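PDB 4DTH: VgrG protein from Vibrio cholerae, which probably cross-links host G-actin through its actin cross-linking domain, which binds ATP and magnesium ions. Local coordinates for residues 32-40 with 146-156; 111-122 with 161-169. All coordinates share one frame; numbering follows the deposited sequence.

Contact 1 and contact 2 lie side by side, their centres about 13 Å apart, and show how one region of the actin cross-linking domain is held in one place by strand pairing and in the other by side-chain packing with polar links. Contact 1 is a buried pairing of two antiparallel strands, carried by main-chain hydrogen bonds. Contact 2, only partly buried, sets helix 101-124 against an irregular loop, with apolar packing, one direct hydrogen bond and two water bridges. The same helix serves both, since F118 touches L34 and I151 while I122 packs on A153. The segments alternate along the chain, and A32 N lies 2.9 Å from T167 O, a probable hydrogen bond between the contacts.

Contact 1. Residues 32-40 with 146-156; sequences AGLVVAMPA and NAKHVIAAGNG. With SO4 (sulfate ion), chain G.
V35 lies against 146-156 along its whole side chain. Its CB stands 4.0 Å from G154 O. A chi1 of -70° puts CG1 beside the backbone N and 3.4 Å from G154 O, leaving CG2 between that N and the carbonyl carbon, 3.6 Å from G156 N and also touching A152 O. Beneath it the backbone pairs with A152 in both directions: V35 N gives a 2.8 Å bond to A152 O, nearly in line with that carbonyl, and A152 N returns one to V35 O. A37 and V150 repeat the exchange, so strands 34-38 and 150-153 form an antiparallel ladder at the local angle of 152°, and 34-38 also pairs with strand 85-97 at its other edge. Past A153 the chain reverses in a type II' beta turn, where G154 N bonds to G33 O from above the carbonyl plane and N155 N holds a sulfate, probably from the crystallisation liquor. On the face opposite V35, V36 CG2 meets I151 CD1 at 3.9 Å, and F46 of strand 45-51 packs on both residues. M38 CG rests 3.5 Å from H149 CB. The H149 ring is steadied at two nitrogens, ND1 giving a 2.7 Å bond to N146 O and NE2 accepting a hydrogen bond from L130 N. At the exposed margin, the K148 chain bends at its last torsion and brings NZ 3.6 Å from P39 CG.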
ATOM      1  N   ALA A  32     -15.731  -8.103   5.779  1.00 22.54           N
ATOM      2  CA  ALA A  32     -17.003  -8.459   5.154  1.00 22.89           C
ATOM      3  C   ALA A  32     -18.058  -8.538   6.246  1.00 25.27           C
ATOM      4  O   ALA A  32     -17.747  -8.899   7.387  1.00 24.68           O
ATOM      5  CB  ALA A  32     -16.898  -9.801   4.440  1.00 24.16           C
ATOM      6  N   GLY A  33     -19.288  -8.185   5.892  1.00 21.38           N
ATOM      7  CA  GLY A  33     -20.430  -8.282   6.791  1.00 20.56           C
ATOM      8  C   GLY A  33     -20.988  -6.978   7.304  1.00 23.42           C
ATOM      9  O   GLY A  33     -22.026  -6.987   7.971  1.00 22.14           O
ATOM     10  N   LEU A  34     -20.288  -5.859   7.048  1.00 19.03           N
ATOM     11  CA  LEU A  34     -20.729  -4.545   7.514  1.00 18.21           C
ATOM     12  C   LEU A  34     -20.211  -3.432   6.627  1.00 21.13           C
ATOM     13  O   LEU A  34     -19.358  -3.650   5.752  1.00 20.70           O
ATOM     14  CB  LEU A  34     -20.312  -4.293   8.997  1.00 17.86           C
ATOM     15  CG  LEU A  34     -18.809  -4.296   9.356  1.00 21.93           C
ATOM     16  CD1 LEU A  34     -18.106  -3.029   8.908  1.00 21.79           C
ATOM     17  CD2 LEU A  34     -18.620  -4.333  10.844  1.00 22.70           C
ATOM     18  N   VAL A  35     -20.699  -2.220   6.903  1.00 17.75           N
ATOM     19  CA  VAL A  35     -20.240  -0.989   6.281  1.00 18.13           C
ATOM     20  C   VAL A  35     -20.103   0.100   7.351  1.00 20.06           C
ATOM     21  O   VAL A  35     -20.671  -0.016   8.437  1.00 20.14           O
ATOM     22  CB  VAL A  35     -21.201  -0.522   5.154  1.00 22.15           C
ATOM     23  CG1 VAL A  35     -21.136  -1.448   3.927  1.00 22.33           C
ATOM     24  CG2 VAL A  35     -22.640  -0.351   5.672  1.00 22.15           C
ATOM     25  N   VAL A  36     -19.370   1.164   7.018  1.00 17.69           N
ATOM     26  CA  VAL A  36     -19.283   2.386   7.807  1.00 17.08           C
ATOM     27  C   VAL A  36     -19.947   3.468   6.947  1.00 20.87           C
ATOM     28  O   VAL A  36     -19.744   3.499   5.728  1.00 20.24           O
ATOM     29  CB  VAL A  36     -17.846   2.793   8.256  1.00 20.46           C
ATOM     30  CG1 VAL A  36     -16.915   3.057   7.067  1.00 20.00           C
ATOM     31  CG2 VAL A  36     -17.878   4.008   9.196  1.00 20.47           C
ATOM     32  N   ALA A  37     -20.757   4.320   7.562  1.00 19.25           N
ATOM     33  CA  ALA A  37     -21.340   5.450   6.842  1.00 19.73           C
ATOM     34  C   ALA A  37     -20.809   6.703   7.512  1.00 24.02           C
ATOM     35  O   ALA A  37     -20.672   6.748   8.741  1.00 21.92           O
ATOM     36  CB  ALA A  37     -22.846   5.404   6.871  1.00 20.62           C
ATOM     37  N   MET A  38     -20.393   7.673   6.701  1.00 22.33           N
ATOM     38  CA  MET A  38     -19.788   8.909   7.186  1.00 24.00           C
ATOM     39  C   MET A  38     -20.192  10.083   6.295  1.00 29.30           C
ATOM     40  O   MET A  38     -20.563   9.831   5.143  1.00 27.77           O
ATOM     41  CB  MET A  38     -18.257   8.773   7.144  1.00 27.16           C
ATOM     42  CG  MET A  38     -17.680   8.205   8.400  1.00 32.01           C
ATOM     43  SD  MET A  38     -15.884   8.358   8.451  1.00 38.05           S
ATOM     44  CE  MET A  38     -15.449   7.006   7.541  1.00 33.75           C
ATOM     45  N   PRO A  39     -20.057  11.362   6.749  1.00 27.80           N
ATOM     46  CA  PRO A  39     -20.333  12.493   5.839  1.00 28.21           C
ATOM     47  C   PRO A  39     -19.471  12.416   4.578  1.00 31.20           C
ATOM     48  O   PRO A  39     -18.380  11.849   4.611  1.00 30.00           O
ATOM     49  CB  PRO A  39     -19.925  13.722   6.661  1.00 30.28           C
ATOM     50  CG  PRO A  39     -20.035  13.293   8.082  1.00 34.54           C
ATOM     51  CD  PRO A  39     -19.625  11.845   8.081  1.00 29.69           C
ATOM     52  N   ALA A  40     -19.951  12.983   3.471  1.00 29.35           N
ATOM     53  CA  ALA A  40     -19.191  13.023   2.218  1.00 29.90           C
ATOM     54  C   ALA A  40     -17.895  13.812   2.437  1.00 36.46           C
ATOM     55  O   ALA A  40     -17.867  14.729   3.266  1.00 36.34           O
ATOM     56  CB  ALA A  40     -20.024  13.678   1.131  1.00 31.03           C
ATOM     57  N   ASN A 146     -13.050  10.043  14.687  1.00 27.66           N
ATOM     58  CA  ASN A 146     -14.155  10.699  14.006  1.00 27.00           C
ATOM     59  C   ASN A 146     -15.458  10.065  14.490  1.00 29.93           C
ATOM     60  O   ASN A 146     -15.844   8.990  14.026  1.00 27.52           O
ATOM     61  CB  ASN A 146     -14.032  10.680  12.479  1.00 26.70           C
ATOM     62  CG  ASN A 146     -15.077  11.531  11.785  1.00 41.19           C
ATOM     63  OD1 ASN A 146     -15.957  12.133  12.412  1.00 33.52           O
ATOM     64  ND2 ASN A 146     -15.006  11.610  10.471  1.00 34.12           N
ATOM     65  N   ALA A 147     -16.117  10.732  15.452  1.00 27.78           N
ATOM     66  CA  ALA A 147     -17.377  10.268  16.028  1.00 27.79           C
ATOM     67  C   ALA A 147     -18.541  10.393  15.039  1.00 28.67           C
ATOM     68  O   ALA A 147     -19.585   9.777  15.255  1.00 28.35           O
ATOM     69  CB  ALA A 147     -17.681  11.031  17.312  1.00 29.19           C
ATOM     70  N   LYS A 148     -18.363  11.180  13.961  1.00 24.76           N
ATOM     71  CA  LYS A 148     -19.370  11.384  12.923  1.00 24.54           C
ATOM     72  C   LYS A 148     -19.354  10.206  11.942  1.00 26.27           C
ATOM     73  O   LYS A 148     -18.933  10.331  10.792  1.00 26.76           O
ATOM     74  CB  LYS A 148     -19.169  12.739  12.212  1.00 28.89           C
ATOM     75  CG  LYS A 148     -20.416  13.611  12.228  1.00 54.02           C
ATOM     76  CD  LYS A 148     -20.141  15.018  11.704  1.00 69.38           C
ATOM     77  CE  LYS A 148     -21.418  15.786  11.477  1.00 83.64           C
ATOM     78  NZ  LYS A 148     -22.006  15.462  10.161  1.00 94.55           N
ATOM     79  N   HIS A 149     -19.778   9.038  12.438  1.00 21.49           N
ATOM     80  CA  HIS A 149     -19.874   7.798  11.670  1.00 20.04           C
ATOM     81  C   HIS A 149     -20.923   6.889  12.284  1.00 23.06           C
ATOM     82  O   HIS A 149     -21.324   7.090  13.433  1.00 22.14           O
ATOM     83  CB  HIS A 149     -18.506   7.055  11.607  1.00 19.56           C
ATOM     84  CG  HIS A 149     -18.179   6.262  12.843  1.00 21.76           C
ATOM     85  ND1 HIS A 149     -17.502   6.830  13.908  1.00 22.73           N
ATOM     86  CD2 HIS A 149     -18.476   4.974  13.152  1.00 22.29           C
ATOM     87  CE1 HIS A 149     -17.403   5.878  14.823  1.00 21.56           C
ATOM     88  NE2 HIS A 149     -17.974   4.743  14.412  1.00 21.84           N
ATOM     89  N   VAL A 150     -21.354   5.880  11.523  1.00 19.13           N
ATOM     90  CA  VAL A 150     -22.220   4.805  12.007  1.00 18.48           C
ATOM     91  C   VAL A 150     -21.710   3.497  11.418  1.00 21.44           C
ATOM     92  O   VAL A 150     -21.146   3.489  10.317  1.00 20.73           O
ATOM     93  CB  VAL A 150     -23.754   4.988  11.772  1.00 21.79           C
ATOM     94  CG1 VAL A 150     -24.309   6.179  12.543  1.00 21.36           C
ATOM     95  CG2 VAL A 150     -24.115   5.073  10.287  1.00 21.36           C
ATOM     96  N   ILE A 151     -21.915   2.400  12.144  1.00 17.55           N
ATOM     97  CA  ILE A 151     -21.561   1.059  11.676  1.00 17.11           C
ATOM     98  C   ILE A 151     -22.884   0.343  11.442  1.00 20.78           C
ATOM     99  O   ILE A 151     -23.740   0.336  12.333  1.00 19.21           O
ATOM    100  CB  ILE A 151     -20.673   0.301  12.715  1.00 19.84           C
ATOM    101  CG1 ILE A 151     -19.332   1.035  12.982  1.00 20.26           C
ATOM    102  CG2 ILE A 151     -20.458  -1.182  12.297  1.00 19.17           C
ATOM    103  CD1 ILE A 151     -18.349   1.133  11.750  1.00 22.26           C
ATOM    104  N   ALA A 152     -23.040  -0.284  10.271  1.00 18.35           N
ATOM    105  CA  ALA A 152     -24.266  -1.003   9.938  1.00 18.27           C
ATOM    106  C   ALA A 152     -23.985  -2.332   9.268  1.00 21.39           C
ATOM    107  O   ALA A 152     -23.061  -2.441   8.464  1.00 19.27           O
ATOM    108  CB  ALA A 152     -25.168  -0.152   9.063  1.00 19.49           C
ATOM    109  N   ALA A 153     -24.799  -3.341   9.592  1.00 19.49           N
ATOM    110  CA  ALA A 153     -24.690  -4.695   9.048  1.00 19.38           C
ATOM    111  C   ALA A 153     -24.926  -4.733   7.552  1.00 22.49           C
ATOM    112  O   ALA A 153     -25.690  -3.921   7.019  1.00 21.90           O
ATOM    113  CB  ALA A 153     -25.705  -5.588   9.725  1.00 20.32           C
ATOM    114  N   GLY A 154     -24.276  -5.691   6.896  1.00 20.90           N
ATOM    115  CA  GLY A 154     -24.418  -5.913   5.464  1.00 21.54           C
ATOM    116  C   GLY A 154     -24.041  -4.692   4.658  1.00 25.34           C
ATOM    117  O   GLY A 154     -22.959  -4.132   4.851  1.00 24.01           O
ATOM    118  N   ASN A 155     -24.952  -4.248   3.788  1.00 24.54           N
ATOM    119  CA  ASN A 155     -24.693  -3.064   2.981  1.00 25.16           C
ATOM    120  C   ASN A 155     -25.295  -1.772   3.587  1.00 28.07           C
ATOM    121  O   ASN A 155     -25.241  -0.710   2.970  1.00 26.67           O
ATOM    122  CB  ASN A 155     -25.056  -3.314   1.502  1.00 30.22           C
ATOM    123  CG  ASN A 155     -24.134  -4.339   0.861  1.00 61.26           C
ATOM    124  OD1 ASN A 155     -22.912  -4.144   0.756  1.00 53.96           O
ATOM    125  ND2 ASN A 155     -24.688  -5.471   0.451  1.00 56.47           N
ATOM    126  N   GLY A 156     -25.782  -1.870   4.828  1.00 23.92           N
ATOM    127  CA  GLY A 156     -26.325  -0.740   5.578  1.00 23.58           C
ATOM    128  C   GLY A 156     -27.642  -0.150   5.103  1.00 28.58           C
ATOM    129  O   GLY A 156     -27.966   0.988   5.460  1.00 27.66           O
TER
HETATM  130  S   SO4 G 406     -28.428  -4.682   3.568  1.00 53.08           S
HETATM  131  O1  SO4 G 406     -29.706  -5.233   3.078  1.00 54.71           O
HETATM  132  O2  SO4 G 406     -27.410  -5.762   3.558  1.00 48.02           O
HETATM  133  O3  SO4 G 406     -28.007  -3.584   2.685  1.00 51.23           O
HETATM  134  O4  SO4 G 406     -28.623  -4.143   4.933  1.00 49.57           O

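Contact 2. Residues 111-122 with 161-169; sequences MLWLATHFTTHI and SQGQTITMT. With SO4 (sulfate ion), chain H; SO4 (sulfate ion), chain I.
With chi1 at -58°, T119 turns OG1 away from its carbonyl carbon and beside its backbone N, within reach of both helix and loop. I166 N donates to OG1 at 2.9 Å and almost straight (173°), while OG1 gives its own proton to A115 O, one turn back. That carbonyl also accepts the helical bond from T119 N, the two donors arriving from opposite faces of its plane. I166, whose CG1 likewise lies beside its backbone N (chi1 -57°), slides past T119 in the opposite direction and sets CG1 3.7 Å from F118 CB. Its CD1 meets I122 CD1 tip to tip at 3.7 Å. Helix 101-124 is covered along one side by the irregular connection between strands 150-153 and 173-180, while its F118 and L114 touch L60 of strand 56-68. Toward the start of 111-122, M168 bends at chi3 to lay CE 3.8 Å from A115 CB and crosses the L112 side chain at about a right angle, SD meeting L112 CD2. At its S161 end the loop makes an ST turn, S161 OG accepting from G163 N. Two waters bridge helix and loop, one between T119 O and Q164 O, the other between I122 O and S161 N.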
ATOM      1  N   MET A 111      -7.115  -7.598  15.509  1.00 17.87           N
ATOM      2  CA  MET A 111      -8.050  -7.530  14.380  1.00 16.50           C
ATOM      3  C   MET A 111      -9.161  -8.553  14.528  1.00 20.72           C
ATOM      4  O   MET A 111     -10.326  -8.216  14.293  1.00 20.14           O
ATOM      5  CB  MET A 111      -7.313  -7.718  13.059  1.00 17.86           C
ATOM      6  CG  MET A 111      -6.528  -6.490  12.661  1.00 19.81           C
ATOM      7  SD  MET A 111      -5.884  -6.644  10.994  1.00 22.38           S
ATOM      8  CE  MET A 111      -5.009  -5.069  10.853  1.00 19.01           C
ATOM      9  N   LEU A 112      -8.816  -9.784  14.949  1.00 19.00           N
ATOM     10  CA  LEU A 112      -9.814 -10.839  15.164  1.00 19.34           C
ATOM     11  C   LEU A 112     -10.743 -10.468  16.309  1.00 21.69           C
ATOM     12  O   LEU A 112     -11.954 -10.668  16.189  1.00 20.27           O
ATOM     13  CB  LEU A 112      -9.173 -12.211  15.391  1.00 19.80           C
ATOM     14  CG  LEU A 112      -8.493 -12.829  14.165  1.00 24.58           C
ATOM     15  CD1 LEU A 112      -7.536 -13.928  14.586  1.00 25.52           C
ATOM     16  CD2 LEU A 112      -9.520 -13.335  13.139  1.00 26.57           C
ATOM     17  N   TRP A 113     -10.197  -9.854  17.374  1.00 19.27           N
ATOM     18  CA  TRP A 113     -11.007  -9.388  18.504  1.00 20.03           C
ATOM     19  C   TRP A 113     -11.993  -8.323  18.003  1.00 20.93           C
ATOM     20  O   TRP A 113     -13.176  -8.377  18.349  1.00 19.79           O
ATOM     21  CB  TRP A 113     -10.147  -8.808  19.654  1.00 19.41           C
ATOM     22  CG  TRP A 113     -10.989  -7.995  20.608  1.00 20.76           C
ATOM     23  CD1 TRP A 113     -11.893  -8.481  21.507  1.00 23.43           C
ATOM     24  CD2 TRP A 113     -11.164  -6.570  20.594  1.00 20.08           C
ATOM     25  NE1 TRP A 113     -12.594  -7.444  22.081  1.00 23.05           N
ATOM     26  CE2 TRP A 113     -12.174  -6.262  21.533  1.00 23.94           C
ATOM     27  CE3 TRP A 113     -10.563  -5.519  19.877  1.00 20.98           C
ATOM     28  CZ2 TRP A 113     -12.582  -4.951  21.790  1.00 23.26           C
ATOM     29  CZ3 TRP A 113     -10.966  -4.219  20.136  1.00 22.14           C
ATOM     30  CH2 TRP A 113     -11.946  -3.945  21.102  1.00 22.65           C
ATOM     31  N   LEU A 114     -11.497  -7.330  17.237  1.00 17.63           N
ATOM     32  CA  LEU A 114     -12.369  -6.261  16.740  1.00 17.27           C
ATOM     33  C   LEU A 114     -13.500  -6.799  15.863  1.00 20.71           C
ATOM     34  O   LEU A 114     -14.632  -6.332  15.993  1.00 18.67           O
ATOM     35  CB  LEU A 114     -11.592  -5.126  16.045  1.00 17.31           C
ATOM     36  CG  LEU A 114     -12.462  -3.933  15.613  1.00 20.77           C
ATOM     37  CD1 LEU A 114     -13.073  -3.216  16.810  1.00 20.50           C
ATOM     38  CD2 LEU A 114     -11.680  -2.965  14.757  1.00 22.60           C
ATOM     39  N   ALA A 115     -13.215  -7.824  15.031  1.00 18.64           N
ATOM     40  CA  ALA A 115     -14.250  -8.451  14.201  1.00 18.72           C
ATOM     41  C   ALA A 115     -15.348  -9.055  15.089  1.00 21.15           C
ATOM     42  O   ALA A 115     -16.527  -8.881  14.789  1.00 19.99           O
ATOM     43  CB  ALA A 115     -13.639  -9.516  13.309  1.00 19.35           C
ATOM     44  N   THR A 116     -14.972  -9.712  16.208  1.00 18.47           N
ATOM     45  CA  THR A 116     -15.983 -10.251  17.125  1.00 18.59           C
ATOM     46  C   THR A 116     -16.764  -9.123  17.802  1.00 22.19           C
ATOM     47  O   THR A 116     -17.973  -9.245  17.984  1.00 20.90           O
ATOM     48  CB  THR A 116     -15.395 -11.250  18.137  1.00 27.02           C
ATOM     49  OG1 THR A 116     -14.668 -10.558  19.161  1.00 35.88           O
ATOM     50  CG2 THR A 116     -14.551 -12.319  17.476  1.00 18.06           C
ATOM     51  N   HIS A 117     -16.074  -8.021  18.149  1.00 19.64           N
ATOM     52  CA  HIS A 117     -16.701  -6.843  18.759  1.00 19.56           C
ATOM     53  C   HIS A 117     -17.717  -6.212  17.776  1.00 21.31           C
ATOM     54  O   HIS A 117     -18.825  -5.842  18.188  1.00 20.45           O
ATOM     55  CB  HIS A 117     -15.613  -5.840  19.194  1.00 20.66           C
ATOM     56  CG  HIS A 117     -16.163  -4.576  19.767  1.00 24.57           C
ATOM     57  ND1 HIS A 117     -16.554  -4.493  21.092  1.00 27.32           N
ATOM     58  CD2 HIS A 117     -16.368  -3.378  19.173  1.00 26.59           C
ATOM     59  CE1 HIS A 117     -16.998  -3.257  21.256  1.00 26.82           C
ATOM     60  NE2 HIS A 117     -16.902  -2.549  20.131  1.00 26.86           N
ATOM     61  N   PHE A 118     -17.349  -6.128  16.479  1.00 17.63           N
ATOM     62  CA  PHE A 118     -18.231  -5.615  15.419  1.00 16.99           C
ATOM     63  C   PHE A 118     -19.460  -6.516  15.257  1.00 19.68           C
ATOM     64  O   PHE A 118     -20.557  -6.005  15.026  1.00 17.78           O
ATOM     65  CB  PHE A 118     -17.474  -5.513  14.086  1.00 18.80           C
ATOM     66  CG  PHE A 118     -16.718  -4.230  13.802  1.00 19.46           C
ATOM     67  CD1 PHE A 118     -17.322  -2.989  13.991  1.00 22.68           C
ATOM     68  CD2 PHE A 118     -15.458  -4.265  13.216  1.00 21.27           C
ATOM     69  CE1 PHE A 118     -16.652  -1.806  13.655  1.00 23.23           C
ATOM     70  CE2 PHE A 118     -14.789  -3.079  12.884  1.00 23.61           C
ATOM     71  CZ  PHE A 118     -15.384  -1.859  13.123  1.00 21.60           C
ATOM     72  N   THR A 119     -19.268  -7.856  15.359  1.00 17.21           N
ATOM     73  CA  THR A 119     -20.357  -8.852  15.268  1.00 16.95           C
ATOM     74  C   THR A 119     -21.430  -8.541  16.331  1.00 20.44           C
ATOM     75  O   THR A 119     -22.617  -8.531  16.008  1.00 20.58           O
ATOM     76  CB  THR A 119     -19.798 -10.289  15.350  1.00 22.19           C
ATOM     77  OG1 THR A 119     -18.843 -10.485  14.304  1.00 21.37           O
ATOM     78  CG2 THR A 119     -20.898 -11.360  15.261  1.00 22.61           C
ATOM     79  N   THR A 120     -21.010  -8.240  17.578  1.00 17.84           N
ATOM     80  CA  THR A 120     -21.941  -7.878  18.651  1.00 18.45           C
ATOM     81  C   THR A 120     -22.545  -6.502  18.359  1.00 21.54           C
ATOM     82  O   THR A 120     -23.745  -6.327  18.536  1.00 21.30           O
ATOM     83  CB  THR A 120     -21.216  -7.935  20.016  1.00 25.18           C
ATOM     84  OG1 THR A 120     -20.777  -9.274  20.222  1.00 23.29           O
ATOM     85  CG2 THR A 120     -22.103  -7.512  21.185  1.00 24.40           C
ATOM     86  N   HIS A 121     -21.716  -5.546  17.877  1.00 18.41           N
ATOM     87  CA  HIS A 121     -22.157  -4.178  17.586  1.00 17.70           C
ATOM     88  C   HIS A 121     -23.309  -4.110  16.590  1.00 21.25           C
ATOM     89  O   HIS A 121     -24.276  -3.415  16.844  1.00 21.12           O
ATOM     90  CB  HIS A 121     -20.979  -3.302  17.117  1.00 18.04           C
ATOM     91  CG  HIS A 121     -21.340  -1.852  16.978  1.00 21.45           C
ATOM     92  ND1 HIS A 121     -21.295  -0.992  18.059  1.00 23.38           N
ATOM     93  CD2 HIS A 121     -21.751  -1.159  15.885  1.00 23.28           C
ATOM     94  CE1 HIS A 121     -21.651   0.195  17.594  1.00 23.12           C
ATOM     95  NE2 HIS A 121     -21.942   0.145  16.294  1.00 23.27           N
ATOM     96  N   ILE A 122     -23.238  -4.845  15.487  1.00 18.22           N
ATOM     97  CA  ILE A 122     -24.329  -4.841  14.494  1.00 18.76           C
ATOM     98  C   ILE A 122     -25.586  -5.595  14.982  1.00 23.20           C
ATOM     99  O   ILE A 122     -26.676  -5.434  14.421  1.00 22.44           O
ATOM    100  CB  ILE A 122     -23.859  -5.327  13.107  1.00 21.53           C
ATOM    101  CG1 ILE A 122     -23.347  -6.796  13.169  1.00 21.17           C
ATOM    102  CG2 ILE A 122     -22.838  -4.351  12.496  1.00 22.42           C
ATOM    103  CD1 ILE A 122     -23.273  -7.554  11.790  1.00 25.11           C
ATOM    104  N   SER A 161     -29.804  -6.529  10.991  1.00 24.17           N
ATOM    105  CA  SER A 161     -28.821  -7.406  10.350  1.00 23.93           C
ATOM    106  C   SER A 161     -29.459  -8.733   9.895  1.00 28.75           C
ATOM    107  O   SER A 161     -30.630  -9.005  10.172  1.00 28.10           O
ATOM    108  CB  SER A 161     -27.712  -7.737  11.348  1.00 25.35           C
ATOM    109  OG  SER A 161     -28.164  -8.726  12.259  1.00 28.04           O
ATOM    110  N   GLN A 162     -28.649  -9.575   9.232  1.00 25.26           N
ATOM    111  CA  GLN A 162     -29.006 -10.941   8.877  1.00 25.06           C
ATOM    112  C   GLN A 162     -28.179 -11.882   9.792  1.00 28.07           C
ATOM    113  O   GLN A 162     -27.841 -13.003   9.401  1.00 27.79           O
ATOM    114  CB  GLN A 162     -28.723 -11.202   7.390  1.00 26.57           C
ATOM    115  CG  GLN A 162     -29.811 -10.648   6.482  1.00 31.77           C
ATOM    116  CD  GLN A 162     -29.457 -10.869   5.041  1.00 42.41           C
ATOM    117  OE1 GLN A 162     -28.718 -10.096   4.439  1.00 35.64           O
ATOM    118  NE2 GLN A 162     -29.960 -11.952   4.466  1.00 35.21           N
ATOM    119  N   GLY A 163     -27.840 -11.393  10.991  1.00 24.72           N
ATOM    120  CA  GLY A 163     -27.042 -12.114  11.982  1.00 24.04           C
ATOM    121  C   GLY A 163     -25.628 -12.433  11.526  1.00 26.21           C
ATOM    122  O   GLY A 163     -25.072 -13.475  11.898  1.00 25.06           O
ATOM    123  N   GLN A 164     -25.025 -11.532  10.719  1.00 21.34           N
ATOM    124  CA  GLN A 164     -23.683 -11.739  10.171  1.00 20.62           C
ATOM    125  C   GLN A 164     -22.592 -11.837  11.214  1.00 23.70           C
ATOM    126  O   GLN A 164     -22.602 -11.106  12.207  1.00 22.88           O
ATOM    127  CB  GLN A 164     -23.271 -10.594   9.216  1.00 21.05           C
ATOM    128  CG  GLN A 164     -23.994 -10.584   7.887  1.00 26.20           C
ATOM    129  CD  GLN A 164     -25.155  -9.625   7.888  1.00 28.56           C
ATOM    130  OE1 GLN A 164     -25.876  -9.463   8.887  1.00 22.61           O
ATOM    131  NE2 GLN A 164     -25.396  -9.014   6.736  1.00 24.13           N
ATOM    132  N   THR A 165     -21.606 -12.689  10.927  1.00 21.08           N
ATOM    133  CA  THR A 165     -20.355 -12.745  11.660  1.00 21.33           C
ATOM    134  C   THR A 165     -19.426 -11.888  10.791  1.00 24.65           C
ATOM    135  O   THR A 165     -19.410 -12.049   9.560  1.00 24.32           O
ATOM    136  CB  THR A 165     -19.849 -14.185  11.818  1.00 28.27           C
ATOM    137  OG1 THR A 165     -20.789 -14.891  12.623  1.00 27.30           O
ATOM    138  CG2 THR A 165     -18.465 -14.255  12.480  1.00 27.33           C
ATOM    139  N   ILE A 166     -18.713 -10.948  11.415  1.00 19.45           N
ATOM    140  CA  ILE A 166     -17.778 -10.070  10.705  1.00 18.82           C
ATOM    141  C   ILE A 166     -16.526 -10.878  10.419  1.00 23.12           C
ATOM    142  O   ILE A 166     -15.941 -11.463  11.327  1.00 23.23           O
ATOM    143  CB  ILE A 166     -17.528  -8.742  11.462  1.00 21.35           C
ATOM    144  CG1 ILE A 166     -18.867  -7.986  11.705  1.00 21.21           C
ATOM    145  CG2 ILE A 166     -16.498  -7.857  10.735  1.00 21.67           C
ATOM    146  CD1 ILE A 166     -19.825  -7.863  10.476  1.00 20.23           C
ATOM    147  N   THR A 167     -16.176 -10.966   9.129  1.00 19.73           N
ATOM    148  CA  THR A 167     -15.115 -11.832   8.646  1.00 19.92           C
ATOM    149  C   THR A 167     -14.039 -11.150   7.820  1.00 23.78           C
ATOM    150  O   THR A 167     -14.177 -10.005   7.405  1.00 22.93           O
ATOM    151  CB  THR A 167     -15.727 -13.022   7.855  1.00 25.84           C
ATOM    152  OG1 THR A 167     -16.462 -12.496   6.743  1.00 26.68           O
ATOM    153  CG2 THR A 167     -16.645 -13.928   8.740  1.00 23.84           C
ATOM    154  N   MET A 168     -12.962 -11.894   7.577  1.00 22.14           N
ATOM    155  CA  MET A 168     -11.834 -11.469   6.746  1.00 22.18           C
ATOM    156  C   MET A 168     -11.471 -12.624   5.814  1.00 28.58           C
ATOM    157  O   MET A 168     -11.767 -13.783   6.133  1.00 28.80           O
ATOM    158  CB  MET A 168     -10.647 -10.981   7.593  1.00 24.58           C
ATOM    159  CG  MET A 168     -10.448 -11.744   8.861  1.00 27.66           C
ATOM    160  SD  MET A 168      -9.467 -10.891  10.089  1.00 29.61           S
ATOM    161  CE  MET A 168     -10.701  -9.902  10.931  1.00 27.01           C
ATOM    162  N   THR A 169     -10.914 -12.316   4.629  1.00 26.09           N
ATOM    163  CA  THR A 169     -10.599 -13.328   3.609  1.00 25.81           C
ATOM    164  C   THR A 169      -9.367 -12.920   2.788  1.00 30.41           C
ATOM    165  O   THR A 169      -9.145 -11.714   2.653  1.00 29.13           O
ATOM    166  CB  THR A 169     -11.871 -13.600   2.768  1.00 32.55           C
ATOM    167  OG1 THR A 169     -11.768 -14.839   2.067  1.00 33.63           O
ATOM    168  CG2 THR A 169     -12.242 -12.448   1.826  1.00 29.90           C
TER
HETATM  169  S   SO4 H 407     -15.639  -6.820  24.086  1.00 43.38           S
HETATM  170  O1  SO4 H 407     -16.742  -7.378  24.863  1.00 43.81           O
HETATM  171  O2  SO4 H 407     -15.953  -6.893  22.641  1.00 43.92           O
HETATM  172  O3  SO4 H 407     -15.458  -5.420  24.457  1.00 43.88           O
HETATM  173  O4  SO4 H 407     -14.410  -7.596  24.359  1.00 40.18           O
HETATM  174  S   SO4 I 408     -10.732 -15.668  -1.384  1.00 58.30           S
HETATM  175  O1  SO4 I 408      -9.323 -15.803  -1.792  1.00 59.89           O
HETATM  176  O2  SO4 I 408     -11.152 -16.892  -0.698  1.00 58.87           O
HETATM  177  O3  SO4 I 408     -10.874 -14.541  -0.460  1.00 55.23           O
HETATM  178  O4  SO4 I 408     -11.565 -15.442  -2.576  1.00 56.83           O
HETATM  179  O   HOH W   1     -24.061 -10.060  14.296  1.00 22.66           O
HETATM  180  O   HOH W   2     -29.315  -5.989  13.868  1.00 23.52           O